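Local coordinates for protein putative transcriptional regulator (Streptomyces coelicolor A3, PDB 2RA5) that probably acts as a DNA-binding transcription factor of the GntR family, with a UTRA domain that binds meso-tartaric acid, at residues T212-T217 with V225-H230. Residues are numbered along the deposited sequence; the frame is centred on the assembly and turned at random.
Sequences TMERTT and VEFGTH. With SRT (S,R meso-tartaric acid), chain B.
Arg215 and Glu226 both leave their strands with CG anti to the backbone N; the arginine then turns at CG-CD (chi3 64°) and the glutamate at CB-CG (chi2 -86°), which brings guanidinium and carboxylate together above Gly228. The two planes stand steeply to each other, 76° apart, and both bonds of the salt bridge are weak: Arg215 NE to Glu226 OE1, at 3.3 Å, is bent, while Arg215 NH1 to Glu226 OE2 is nearly straight. Thr217 OG1 donates to Glu226 OE1 at 2.8 Å, nearly along its C-O axis, so OE1 is held by both Thr217 and Arg215; Tyr172 of helix 171-177 in turn bonds to that hydroxyl. Arg215 NH1 also reaches the bound meso-tartaric acid, 2.9 Å from SRT O1 at the guanidinium edge, with a weaker link to SRT O11. His230 sets CE1 over one face of the guanidinium, and its ring edge takes the CE methyl of selenomethionine Met213, 3.6 Å from His230 ND1; Asn152 holds His230 NE2. Shortening Arg215 to an alanine takes away the guanidinium, which is likely to leave the Glu226 carboxylate without its cationic mate and the ligand carboxylate with one grip fewer. On the opposite face of the sheet, Phe227 lies with its ring edge 3.6 Å from Thr216 OG1, measured to CD1, and packs against Ala124 and Leu125 of helix 119-125. Antiparallel backbone bonds zip the strands together from Met213 and His230 to Thr217, where Val225 N makes a short bond to Thr217 O (2.6 Å) and Glu226 N only a weak one, a classic beta bulge. This hairpin lies within the six-stranded antiparallel sheet of the UTRA domain, and Arg215 carries its share of the meso-tartaric acid pocket, completed by residues such as Arg138 and Leu171.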
loop_
_atom_site.group_PDB
_atom_site.type_symbol
_atom_site.label_atom_id
_atom_site.label_comp_id
_atom_site.label_asym_id
_atom_site.label_seq_id
_atom_site.Cartn_x
_atom_site.Cartn_y
_atom_site.Cartn_z
ATOM N N THR A 212 1.924 -7.738 1.578
ATOM C CA THR A 212 3.237 -7.853 0.974
ATOM C C THR A 212 3.701 -6.543 0.367
ATOM O O THR A 212 2.902 -5.731 -0.103
ATOM C CB THR A 212 3.281 -8.929 -0.125
ATOM O OG1 THR A 212 2.530 -8.477 -1.257
ATOM C CG2 THR A 212 2.742 -10.271 0.382
HETATM N N MSE A 213 5.007 -6.349 0.368
HETATM C CA MSE A 213 5.560 -5.264 -0.404
HETATM C C MSE A 213 6.957 -5.563 -0.983
HETATM O O MSE A 213 7.782 -6.276 -0.394
HETATM C CB MSE A 213 5.507 -3.986 0.415
HETATM C CG MSE A 213 6.766 -3.610 1.111
HETATM SE SE MSE A 213 7.482 -1.998 0.310
HETATM C CE MSE A 213 8.688 -1.482 1.758
ATOM N N GLU A 214 7.185 -5.055 -2.183
ATOM C CA GLU A 214 8.477 -5.189 -2.841
ATOM C C GLU A 214 8.993 -3.800 -3.148
ATOM O O GLU A 214 8.237 -2.936 -3.584
ATOM C CB GLU A 214 8.356 -5.999 -4.128
ATOM C CG GLU A 214 8.302 -7.504 -3.941
ATOM C CD GLU A 214 8.076 -8.229 -5.258
ATOM O OE1 GLU A 214 8.486 -7.696 -6.313
ATOM O OE2 GLU A 214 7.475 -9.323 -5.243
ATOM N N ARG A 215 10.278 -3.581 -2.903
ATOM C CA ARG A 215 10.848 -2.266 -3.107
ATOM C C ARG A 215 12.246 -2.353 -3.723
ATOM O O ARG A 215 13.046 -3.207 -3.334
ATOM C CB ARG A 215 10.886 -1.537 -1.761
ATOM C CG ARG A 215 11.675 -0.248 -1.728
ATOM C CD ARG A 215 11.907 0.189 -0.294
ATOM N NE ARG A 215 12.734 -0.746 0.485
ATOM C CZ ARG A 215 12.774 -0.775 1.819
ATOM N NH1 ARG A 215 13.552 -1.649 2.456
ATOM N NH2 ARG A 215 12.031 0.069 2.528
ATOM N N THR A 216 12.546 -1.484 -4.688
ATOM C CA THR A 216 13.935 -1.315 -5.108
ATOM C C THR A 216 14.390 0.100 -4.843
ATOM O O THR A 216 13.749 1.048 -5.269
ATOM C CB THR A 216 14.174 -1.584 -6.606
ATOM O OG1 THR A 216 13.572 -2.817 -6.994
ATOM C CG2 THR A 216 15.686 -1.645 -6.905
ATOM N N THR A 217 15.544 0.244 -4.210
ATOM C CA THR A 217 16.065 1.569 -3.904
ATOM C C THR A 217 17.306 1.921 -4.736
ATOM O O THR A 217 18.245 1.137 -4.824
ATOM C CB THR A 217 16.408 1.678 -2.408
ATOM O OG1 THR A 217 15.281 1.255 -1.634
ATOM C CG2 THR A 217 16.788 3.113 -2.039
ATOM N N VAL A 225 20.498 -0.197 -5.182
ATOM C CA VAL A 225 21.406 -0.177 -4.068
ATOM C C VAL A 225 20.854 -1.214 -3.063
ATOM O O VAL A 225 21.568 -1.745 -2.207
ATOM C CB VAL A 225 21.540 1.322 -3.579
ATOM C CG1 VAL A 225 20.698 1.645 -2.353
ATOM C CG2 VAL A 225 22.973 1.717 -3.405
ATOM N N GLU A 226 19.582 -1.552 -3.241
ATOM C CA GLU A 226 18.873 -2.399 -2.305
ATOM C C GLU A 226 17.573 -2.899 -2.944
ATOM O O GLU A 226 16.865 -2.152 -3.620
ATOM C CB GLU A 226 18.577 -1.612 -1.012
ATOM C CG GLU A 226 17.812 -2.393 0.056
ATOM C CD GLU A 226 16.285 -2.346 -0.113
ATOM O OE1 GLU A 226 15.753 -1.369 -0.682
ATOM O OE2 GLU A 226 15.602 -3.288 0.342
ATOM N N PHE A 227 17.286 -4.178 -2.745
ATOM C CA PHE A 227 16.012 -4.762 -3.122
ATOM C C PHE A 227 15.405 -5.486 -1.923
ATOM O O PHE A 227 16.041 -6.336 -1.302
ATOM C CB PHE A 227 16.202 -5.765 -4.238
ATOM C CG PHE A 227 14.942 -6.506 -4.607
ATOM C CD1 PHE A 227 13.841 -5.821 -5.105
ATOM C CD2 PHE A 227 14.857 -7.889 -4.472
ATOM C CE1 PHE A 227 12.673 -6.495 -5.471
ATOM C CE2 PHE A 227 13.684 -8.575 -4.833
ATOM C CZ PHE A 227 12.596 -7.875 -5.337
ATOM N N GLY A 228 14.163 -5.167 -1.609
ATOM C CA GLY A 228 13.525 -5.763 -0.458
ATOM C C GLY A 228 12.247 -6.465 -0.841
ATOM O O GLY A 228 11.500 -6.034 -1.719
ATOM N N THR A 229 12.005 -7.576 -0.170
ATOM C CA THR A 229 10.788 -8.338 -0.379
ATOM C C THR A 229 10.248 -8.664 1.017
ATOM O O THR A 229 10.864 -9.403 1.786
ATOM C CB THR A 229 11.053 -9.584 -1.294
ATOM O OG1 THR A 229 9.820 -10.098 -1.804
ATOM C CG2 THR A 229 11.860 -10.693 -0.580
ATOM N N HIS A 230 9.109 -8.064 1.352
ATOM C CA HIS A 230 8.625 -8.070 2.726
ATOM C C HIS A 230 7.213 -8.604 2.874
ATOM O O HIS A 230 6.398 -8.493 1.963
ATOM C CB HIS A 230 8.661 -6.652 3.285
ATOM C CG HIS A 230 9.959 -5.951 3.085
ATOM N ND1 HIS A 230 10.047 -4.670 2.601
ATOM C CD2 HIS A 230 11.241 -6.353 3.309
ATOM C CE1 HIS A 230 11.312 -4.298 2.539
ATOM N NE2 HIS A 230 12.056 -5.315 2.972
HETATM O O1 SRT B . 14.358 -2.107 5.157
HETATM O O11 SRT B . 12.254 -1.568 5.631
HETATM C C1 SRT B . 13.492 -1.576 5.910
HETATM C C2 SRT B . 13.947 -0.959 7.221
HETATM O O2 SRT B . 15.375 -1.008 7.317
HETATM C C3 SRT B . 13.395 0.468 7.416
HETATM O O3 SRT B . 13.369 0.861 8.796
HETATM C C4 SRT B . 14.218 1.477 6.679
HETATM O O4 SRT B . 15.175 2.069 7.265
HETATM O O41 SRT B . 13.876 1.662 5.492
#